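Local coordinates for protein beta-agarase AgaA (Microbulbifer thermotolerans, PDB 3WZ1) that hydrolyses the beta-1,4-galactosidic linkages of agarose in endo fashion, giving neoagarotetraose as the main product, through a family 16 beta-jelly-roll catalytic domain, at residues T60-H65 / L89-S94; A108-M113 / D131-Y136; S138-Q143 / N247-T252. All coordinates share one frame; numbering follows the deposited sequence.

Contact 1 (T60-H65 / L89-S94); sequences TEWHPH and LGSITS
Trp62 and Leu89 form a parallel bridge in the family 16 beta-jelly roll, their CA atoms 4.8 Å apart, and the backbone of Leu89 is bonded on both sides of it. Its N donates to Glu61 O at 3.3 Å, from above the carbonyl plane; its O takes His63 N at 3.0 Å and also meets the CA hydrogen of Trp62. Between His63 O and Ser91 N, the next pair along, a water stands in, donating to the first and accepting from the second. With CG beside the backbone N (chi1 -66°), the indole of Trp62 brings CD1 to 3.6 Å from Ser91 CB, which lies over one face; Thr60 CG2 lies over the opposite face near the rim. Thr60 CG2 also meets Leu89 CD1 at 3.8 Å, the side chains crossing at about a right angle. Trp62 NE1 bonds Met238 O, Thr60 OG1 accepts from Asp240 N, Ser91 OG bonds Gly49 O, and Glu61 pairs with Lys81. Cutting Trp62 back to an alanine would probably leave Met238 O without this donor and open a gap between Ser91 and Thr60. Strand 60-62 thus edges strand 87-94, whose Gly90 bonds Thr77 and Met238 of strands 73-80 and 232-239.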
loop_
_atom_site.group_PDB
_atom_site.type_symbol
_atom_site.label_atom_id
_atom_site.label_comp_id
_atom_site.label_asym_id
_atom_site.label_seq_id
_atom_site.Cartn_x
_atom_site.Cartn_y
_atom_site.Cartn_z
ATOM N N THR A 60 7.835 3.079 -14.404
ATOM C CA THR A 60 7.739 4.043 -13.314
ATOM C C THR A 60 9.012 4.887 -13.181
ATOM O O THR A 60 10.122 4.359 -13.258
ATOM C CB THR A 60 7.606 3.328 -11.956
ATOM O OG1 THR A 60 6.500 2.414 -12.014
ATOM C CG2 THR A 60 7.457 4.293 -10.773
ATOM N N GLU A 61 8.814 6.171 -12.932
ATOM C CA GLU A 61 9.845 6.977 -12.348
ATOM C C GLU A 61 9.254 7.808 -11.221
ATOM O O GLU A 61 8.544 8.778 -11.461
ATOM C CB GLU A 61 10.526 7.852 -13.398
ATOM C CG GLU A 61 11.813 8.422 -12.883
ATOM C CD GLU A 61 12.515 9.343 -13.873
ATOM O OE1 GLU A 61 12.693 8.977 -15.050
ATOM O OE2 GLU A 61 12.910 10.426 -13.424
ATOM N N TRP A 62 9.485 7.398 -9.975
ATOM C CA TRP A 62 8.920 8.150 -8.849
ATOM C C TRP A 62 9.480 9.558 -8.821
ATOM O O TRP A 62 10.649 9.777 -9.122
ATOM C CB TRP A 62 9.149 7.446 -7.514
ATOM C CG TRP A 62 8.402 6.139 -7.403
ATOM C CD1 TRP A 62 7.054 5.933 -7.633
ATOM C CD2 TRP A 62 8.930 4.872 -6.989
ATOM N NE1 TRP A 62 6.731 4.614 -7.408
ATOM C CE2 TRP A 62 7.864 3.940 -7.021
ATOM C CE3 TRP A 62 10.195 4.435 -6.581
ATOM C CZ2 TRP A 62 8.038 2.598 -6.674
ATOM C CZ3 TRP A 62 10.357 3.100 -6.233
ATOM C CH2 TRP A 62 9.285 2.196 -6.286
ATOM N N HIS A 63 8.612 10.514 -8.527
ATOM C CA HIS A 63 8.919 11.933 -8.685
ATOM C C HIS A 63 8.307 12.703 -7.514
ATOM O O HIS A 63 7.117 12.548 -7.211
ATOM C CB HIS A 63 8.339 12.374 -10.016
ATOM C CG HIS A 63 8.726 13.758 -10.459
ATOM N ND1 HIS A 63 8.567 14.880 -9.678
ATOM C CD2 HIS A 63 9.173 14.201 -11.656
ATOM C CE1 HIS A 63 8.938 15.951 -10.363
ATOM N NE2 HIS A 63 9.308 15.570 -11.568
ATOM N N PRO A 64 9.111 13.538 -6.822
ATOM C CA PRO A 64 8.611 14.171 -5.604
ATOM C C PRO A 64 7.398 15.091 -5.838
ATOM O O PRO A 64 6.580 15.260 -4.949
ATOM C CB PRO A 64 9.843 14.910 -5.044
ATOM C CG PRO A 64 10.730 15.093 -6.211
ATOM C CD PRO A 64 10.513 13.903 -7.092
ATOM N N HIS A 65 7.300 15.695 -7.015
ATOM C CA HIS A 65 6.214 16.654 -7.270
ATOM C C HIS A 65 4.896 15.998 -7.672
ATOM O O HIS A 65 3.958 16.688 -8.027
ATOM C CB HIS A 65 6.628 17.690 -8.298
ATOM C CG HIS A 65 7.872 18.426 -7.918
ATOM N ND1 HIS A 65 8.636 19.130 -8.824
ATOM C CD2 HIS A 65 8.494 18.545 -6.725
ATOM C CE1 HIS A 65 9.681 19.646 -8.205
ATOM N NE2 HIS A 65 9.624 19.304 -6.930
ATOM N N LEU A 89 5.316 9.163 -11.195
ATOM C CA LEU A 89 4.351 8.731 -10.168
ATOM C C LEU A 89 4.738 9.202 -8.778
ATOM O O LEU A 89 5.928 9.242 -8.423
ATOM C CB LEU A 89 4.223 7.195 -10.150
ATOM C CG LEU A 89 3.729 6.549 -11.436
ATOM C CD1 LEU A 89 3.781 5.035 -11.338
ATOM C CD2 LEU A 89 2.311 7.007 -11.734
ATOM N N GLY A 90 3.737 9.512 -7.959
ATOM C CA GLY A 90 3.990 9.862 -6.576
ATOM C C GLY A 90 4.422 8.681 -5.731
ATOM O O GLY A 90 4.060 7.518 -6.004
ATOM N N SER A 91 5.169 8.992 -4.679
ATOM C CA SER A 91 5.564 8.006 -3.688
ATOM C C SER A 91 6.035 8.713 -2.453
ATOM O O SER A 91 6.793 9.676 -2.560
ATOM C CB SER A 91 6.693 7.117 -4.205
ATOM O OG SER A 91 7.089 6.182 -3.213
ATOM N N ILE A 92 5.601 8.248 -1.284
ATOM C CA ILE A 92 6.163 8.687 -0.010
ATOM C C ILE A 92 6.456 7.451 0.835
ATOM O O ILE A 92 5.820 6.386 0.669
ATOM C CB ILE A 92 5.248 9.714 0.734
ATOM C CG1 ILE A 92 4.070 9.021 1.455
ATOM C CG2 ILE A 92 4.780 10.822 -0.205
ATOM C CD1 ILE A 92 3.318 9.981 2.354
ATOM N N THR A 93 7.444 7.584 1.726
ATOM C CA THR A 93 7.904 6.499 2.579
ATOM C C THR A 93 8.071 7.023 4.004
ATOM O O THR A 93 8.504 8.164 4.217
ATOM C CB THR A 93 9.249 5.928 2.044
ATOM O OG1 THR A 93 9.053 5.355 0.745
ATOM C CG2 THR A 93 9.806 4.872 2.952
ATOM N N SER A 94 7.731 6.196 4.988
ATOM C CA SER A 94 7.939 6.589 6.387
ATOM C C SER A 94 9.440 6.722 6.686
ATOM O O SER A 94 10.268 5.988 6.159
ATOM C CB SER A 94 7.272 5.599 7.354
ATOM O OG SER A 94 7.848 4.306 7.330
HETATM O O HOH W 1 6.352 11.696 -4.686
#

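Contact 2 (A108-M113 / D131-Y136)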
loop_
_atom_site.group_PDB
_atom_site.type_symbol
_atom_site.label_atom_id
_atom_site.label_comp_id
_atom_site.label_asym_id
_atom_site.label_seq_id
_atom_site.Cartn_x
_atom_site.Cartn_y
_atom_site.Cartn_z
ATOM N N ALA A 108 -8.596 4.787 1.627
ATOM C CA ALA A 108 -8.082 5.282 0.335
ATOM C C ALA A 108 -9.020 5.018 -0.813
ATOM O O ALA A 108 -9.873 4.136 -0.729
ATOM C CB ALA A 108 -6.722 4.671 0.034
ATOM N N LYS A 109 -8.857 5.822 -1.869
ATOM C CA LYS A 109 -9.632 5.698 -3.112
ATOM C C LYS A 109 -8.640 5.477 -4.232
ATOM O O LYS A 109 -7.879 6.380 -4.569
ATOM C CB LYS A 109 -10.458 6.960 -3.357
ATOM C CG LYS A 109 -11.425 6.847 -4.533
ATOM C CD LYS A 109 -12.285 8.086 -4.623
ATOM C CE LYS A 109 -13.220 8.041 -5.822
ATOM N NZ LYS A 109 -13.754 9.410 -6.063
ATOM N N LEU A 110 -8.650 4.281 -4.798
ATOM C CA LEU A 110 -7.739 3.926 -5.894
ATOM C C LEU A 110 -7.857 4.909 -7.050
ATOM O O LEU A 110 -8.942 5.422 -7.333
ATOM C CB LEU A 110 -8.059 2.554 -6.470
ATOM C CG LEU A 110 -8.310 1.392 -5.513
ATOM C CD1 LEU A 110 -8.530 0.104 -6.293
ATOM C CD2 LEU A 110 -7.189 1.250 -4.489
ATOM N N SER A 111 -6.760 5.131 -7.756
ATOM C CA SER A 111 -6.850 5.836 -9.011
ATOM C C SER A 111 -7.584 4.982 -10.048
ATOM O O SER A 111 -7.537 3.750 -10.010
ATOM C CB SER A 111 -5.463 6.182 -9.536
ATOM O OG SER A 111 -4.755 4.998 -9.886
ATOM N N ASN A 112 -8.234 5.663 -11.002
ATOM C CA ASN A 112 -8.942 4.987 -12.068
ATOM C C ASN A 112 -7.985 4.792 -13.230
ATOM O O ASN A 112 -8.109 5.401 -14.287
ATOM C CB ASN A 112 -10.157 5.819 -12.449
ATOM C CG ASN A 112 -11.039 5.153 -13.476
ATOM O OD1 ASN A 112 -10.783 4.055 -13.957
ATOM N ND2 ASN A 112 -12.129 5.862 -13.814
ATOM N N MET A 113 -7.024 3.909 -12.988
ATOM C CA MET A 113 -5.909 3.677 -13.878
ATOM C C MET A 113 -5.499 2.218 -13.836
ATOM O O MET A 113 -5.822 1.485 -12.891
ATOM C CB MET A 113 -4.709 4.518 -13.440
ATOM C CG MET A 113 -4.918 6.012 -13.365
ATOM S SD MET A 113 -5.014 6.801 -14.995
ATOM C CE MET A 113 -3.284 7.209 -15.277
ATOM N N ASP A 131 1.907 -6.365 1.458
ATOM C CA ASP A 131 1.041 -5.501 0.636
ATOM C C ASP A 131 -0.367 -5.399 1.196
ATOM O O ASP A 131 -1.141 -6.388 1.128
ATOM C CB ASP A 131 0.965 -6.058 -0.765
ATOM C CG ASP A 131 2.314 -6.286 -1.340
ATOM O OD1 ASP A 131 3.050 -5.263 -1.442
ATOM O OD2 ASP A 131 2.655 -7.447 -1.632
ATOM N N VAL A 132 -0.725 -4.210 1.669
ATOM C CA VAL A 132 -2.023 -3.989 2.312
ATOM C C VAL A 132 -3.032 -3.553 1.248
ATOM O O VAL A 132 -3.970 -4.293 0.951
ATOM C CB VAL A 132 -1.921 -2.991 3.491
ATOM C CG1 VAL A 132 -3.281 -2.759 4.132
ATOM C CG2 VAL A 132 -0.928 -3.495 4.534
ATOM N N ILE A 133 -2.834 -2.369 0.649
ATOM C CA ILE A 133 -3.538 -2.014 -0.598
ATOM C C ILE A 133 -2.588 -2.237 -1.769
ATOM O O ILE A 133 -1.479 -1.670 -1.822
ATOM C CB ILE A 133 -4.096 -0.569 -0.629
ATOM C CG1 ILE A 133 -5.085 -0.335 0.507
ATOM C CG2 ILE A 133 -4.728 -0.268 -1.994
ATOM C CD1 ILE A 133 -5.650 1.061 0.565
ATOM N N GLU A 134 -3.004 -3.096 -2.691
ATOM C CA GLU A 134 -2.392 -3.206 -4.013
ATOM C C GLU A 134 -3.528 -3.552 -4.952
ATOM O O GLU A 134 -4.081 -4.652 -4.881
ATOM C CB GLU A 134 -1.295 -4.263 -4.072
ATOM C CG GLU A 134 -0.683 -4.405 -5.456
ATOM C CD GLU A 134 0.538 -5.287 -5.471
ATOM O OE1 GLU A 134 0.419 -6.526 -5.289
ATOM O OE2 GLU A 134 1.659 -4.738 -5.617
ATOM N N ALA A 135 -3.905 -2.606 -5.793
ATOM C CA ALA A 135 -5.090 -2.791 -6.590
ATOM C C ALA A 135 -5.063 -1.876 -7.789
ATOM O O ALA A 135 -4.347 -0.855 -7.794
ATOM C CB ALA A 135 -6.315 -2.513 -5.746
ATOM N N TYR A 136 -5.850 -2.237 -8.802
ATOM C CA TYR A 136 -5.786 -1.593 -10.113
ATOM C C TYR A 136 -7.198 -1.107 -10.415
ATOM O O TYR A 136 -8.107 -1.937 -10.624
ATOM C CB TYR A 136 -5.234 -2.581 -11.165
ATOM C CG TYR A 136 -4.015 -3.312 -10.634
ATOM C CD1 TYR A 136 -4.170 -4.421 -9.806
ATOM C CD2 TYR A 136 -2.696 -2.871 -10.906
ATOM C CE1 TYR A 136 -3.087 -5.062 -9.247
ATOM C CE2 TYR A 136 -1.604 -3.531 -10.369
ATOM C CZ TYR A 136 -1.799 -4.617 -9.523
ATOM O OH TYR A 136 -0.745 -5.298 -8.951
#
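From Ala108 to Met113 and from Ile133 to Tyr136 the two backbones run in nearly the same direction, 24° apart end to end, but they are not strand partners: the CA atoms of Ala108 and Ile133 stand 8.6 Å apart, with side chains filling the interval. This is packing across the interior of the beta-jelly roll of family 16, between the end of strand 102-109 and the end of strand 128-135. The second chain turns a corner at Val132 and Ile133, which both face Phe119 in a classic beta bulge, and from Ile133 on the side chains alternate. Ile133 and Ala135 point toward segment 108-113, whereas Glu134, the predicted proton donor, points away and is held by His151 and Gln241. The inward side chains therefore form the apolar backing of the end of strand 128-135, which carries this acid. Tyr136 also points away, its OH bonding Gln241 and its ring meeting Trp243 edge-to-face. On the inner side Ile133 divides its two branches: CG1, anti to the carbonyl carbon (chi1 -59°), carries CD1 to Ala108 CB at 3.8 Å, while CG2 meets Leu110 CD2, also at 3.8 Å. Val189 of strand 187-195 packs against Ile133 as well, and Trp182 against Leu110. Where the backbones draw nearer, Met113 O lies 3.8 Å from Tyr136 C. Both methyls of Leu110 reach Ala135 CB, CD2 at 4.1 Å and CD1 at a tight 3.5 Å.

Contact 3 (S138-Q143 / N247-T252)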
loop_
_atom_site.group_PDB
_atom_site.type_symbol
_atom_site.label_atom_id
_atom_site.label_comp_id
_atom_site.label_asym_id
_atom_site.label_seq_id
_atom_site.Cartn_x
_atom_site.Cartn_y
_atom_site.Cartn_z
ATOM N N SER A 138 -8.675 0.690 -12.842
ATOM C CA SER A 138 -9.094 1.031 -14.210
ATOM C C SER A 138 -10.505 0.601 -14.581
ATOM O O SER A 138 -10.850 -0.567 -14.427
ATOM C CB SER A 138 -8.166 0.382 -15.216
ATOM O OG SER A 138 -8.544 0.814 -16.508
ATOM N N ASP A 139 -11.250 1.543 -15.153
ATOM C CA ASP A 139 -12.572 1.274 -15.733
ATOM C C ASP A 139 -12.480 0.925 -17.229
ATOM O O ASP A 139 -13.512 0.914 -17.917
ATOM C CB ASP A 139 -13.524 2.458 -15.481
ATOM C CG ASP A 139 -13.128 3.755 -16.226
ATOM O OD1 ASP A 139 -12.142 3.750 -16.991
ATOM O OD2 ASP A 139 -13.813 4.791 -16.001
ATOM N N ARG A 140 -11.281 0.625 -17.744
ATOM C CA ARG A 140 -11.155 0.233 -19.162
ATOM C C ARG A 140 -12.041 -0.957 -19.465
ATOM O O ARG A 140 -12.117 -1.901 -18.677
ATOM C CB ARG A 140 -9.742 -0.209 -19.508
ATOM C CG ARG A 140 -8.754 0.914 -19.743
ATOM C CD ARG A 140 -7.449 0.305 -20.198
ATOM N NE ARG A 140 -6.352 1.270 -20.262
ATOM C CZ ARG A 140 -5.126 0.960 -20.646
ATOM N NH1 ARG A 140 -4.797 -0.267 -21.027
ATOM N NH2 ARG A 140 -4.202 1.914 -20.654
ATOM N N PRO A 141 -12.694 -0.952 -20.632
ATOM C CA PRO A 141 -13.321 -2.213 -21.034
ATOM C C PRO A 141 -12.311 -3.360 -21.108
ATOM O O PRO A 141 -11.234 -3.198 -21.669
ATOM C CB PRO A 141 -13.891 -1.896 -22.434
ATOM C CG PRO A 141 -14.002 -0.415 -22.495
ATOM C CD PRO A 141 -12.886 0.119 -21.623
ATOM N N GLY A 142 -12.649 -4.521 -20.544
ATOM C CA GLY A 142 -11.730 -5.639 -20.484
ATOM C C GLY A 142 -10.875 -5.706 -19.218
ATOM O O GLY A 142 -10.034 -6.625 -19.090
ATOM N N GLN A 143 -11.049 -4.702 -18.348
ATOM C CA GLN A 143 -10.385 -4.673 -17.028
ATOM C C GLN A 143 -11.352 -4.789 -15.874
ATOM O O GLN A 143 -10.955 -4.603 -14.710
ATOM C CB GLN A 143 -9.572 -3.382 -16.847
ATOM C CG GLN A 143 -8.376 -3.273 -17.771
ATOM C CD GLN A 143 -7.421 -4.422 -17.601
ATOM O OE1 GLN A 143 -6.905 -4.662 -16.508
ATOM N NE2 GLN A 143 -7.185 -5.170 -18.673
ATOM N N ASN A 247 3.875 -6.430 -20.649
ATOM C CA ASN A 247 2.919 -7.239 -21.371
ATOM C C ASN A 247 1.816 -6.436 -22.020
ATOM O O ASN A 247 0.794 -7.009 -22.394
ATOM C CB ASN A 247 2.368 -8.314 -20.413
ATOM C CG ASN A 247 3.463 -9.204 -19.855
ATOM O OD1 ASN A 247 3.608 -9.383 -18.624
ATOM N ND2 ASN A 247 4.281 -9.721 -20.736
ATOM N N GLY A 248 2.032 -5.130 -22.178
ATOM C CA GLY A 248 1.165 -4.275 -22.976
ATOM C C GLY A 248 0.065 -3.525 -22.251
ATOM O O GLY A 248 -0.809 -2.948 -22.905
ATOM N N ILE A 249 0.097 -3.508 -20.914
ATOM C CA ILE A 249 -0.882 -2.743 -20.136
ATOM C C ILE A 249 -0.153 -1.658 -19.340
ATOM O O ILE A 249 0.545 -1.948 -18.371
ATOM C CB ILE A 249 -1.717 -3.641 -19.205
ATOM C CG1 ILE A 249 -2.566 -4.613 -20.041
ATOM C CG2 ILE A 249 -2.617 -2.797 -18.308
ATOM C CD1 ILE A 249 -3.489 -5.473 -19.216
ATOM N N THR A 250 -0.359 -0.420 -19.759
ATOM C CA THR A 250 0.293 0.756 -19.188
ATOM C C THR A 250 -0.566 1.964 -19.558
ATOM O O THR A 250 -1.283 1.934 -20.580
ATOM C CB THR A 250 1.767 0.863 -19.696
ATOM O OG1 THR A 250 2.488 1.862 -18.952
ATOM C CG2 THR A 250 1.815 1.255 -21.158
ATOM N N PRO A 251 -0.528 3.035 -18.755
ATOM C CA PRO A 251 -1.419 4.142 -19.062
ATOM C C PRO A 251 -1.156 4.811 -20.409
ATOM O O PRO A 251 -0.002 4.915 -20.850
ATOM C CB PRO A 251 -1.154 5.152 -17.949
ATOM C CG PRO A 251 -0.637 4.325 -16.843
ATOM C CD PRO A 251 0.173 3.243 -17.469
ATOM N N THR A 252 -2.222 5.290 -21.022
ATOM C CA THR A 252 -2.104 6.103 -22.225
ATOM C C THR A 252 -1.885 7.570 -21.837
ATOM O O THR A 252 -2.165 8.004 -20.705
ATOM C CB THR A 252 -3.376 6.019 -23.078
ATOM O OG1 THR A 252 -4.468 6.591 -22.354
ATOM C CG2 THR A 252 -3.692 4.573 -23.450
HETATM O O HOH W 2 -2.172 -0.531 -22.295
#
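Arg140 reaches across to segment 247-252 and makes the direct hydrogen bond of this surface contact, from NH2 to Thr250 O at 2.9 Å. The bond is somewhat bent, 147° at the hydrogen, and the donor sits above the carbonyl plane. A second polar link runs through water: NH1 donates to a water 2.9 Å away, in the guanidinium plane, which in turn donates to Gly248 O and accepts from Thr250 N. NE forms a salt bridge with Glu255, whose other carboxylate oxygen accepts from Thr252 N, so one acid ties the arginine to the far segment a third time. Gln143 OE1 is taken by Arg244. The chain of Arg140 is extended from CG to NE, which carries the guanidinium over to these acceptors. Its base is set by an ST turn, Ser138 OG accepting from Arg140 N at 3.0 Å, followed by a type II turn from Arg140 to Gln143, with Gly142 at its third position. Thr252, across the contact, is the N-cap of helix 253-256. Van der Waals contacts complete the join. Thr252 CG2 comes within 3.9 Å of Arg140 NH2, and Ile249 CD1 meets Gln143 NE2 at 3.7 Å, the two side chains approaching from opposite directions.

Along the chain the three contacts follow in series, none enclosing or crossing another. Contact 1 comes first, closing a mostly beta excursion of 23 residues that includes strands 67-70 and 73-80. Contact 2 closes a shorter one of 17 residues, containing strand 116-123, and packs side chains across the interior, whereas contact 1 pairs strand 60-62 with strand 87-94; their centres are about 15 Å apart and they do not touch. Contact 3 spans the longest interval, 103 residues, joining the loop after strand 128-135 to the loop between helices 242-245 and 253-256. It abuts contact 2: Asn112 OD1 probably accepts from Asp139 N at 2.8 Å, and Met113 CE packs on Pro251 CB.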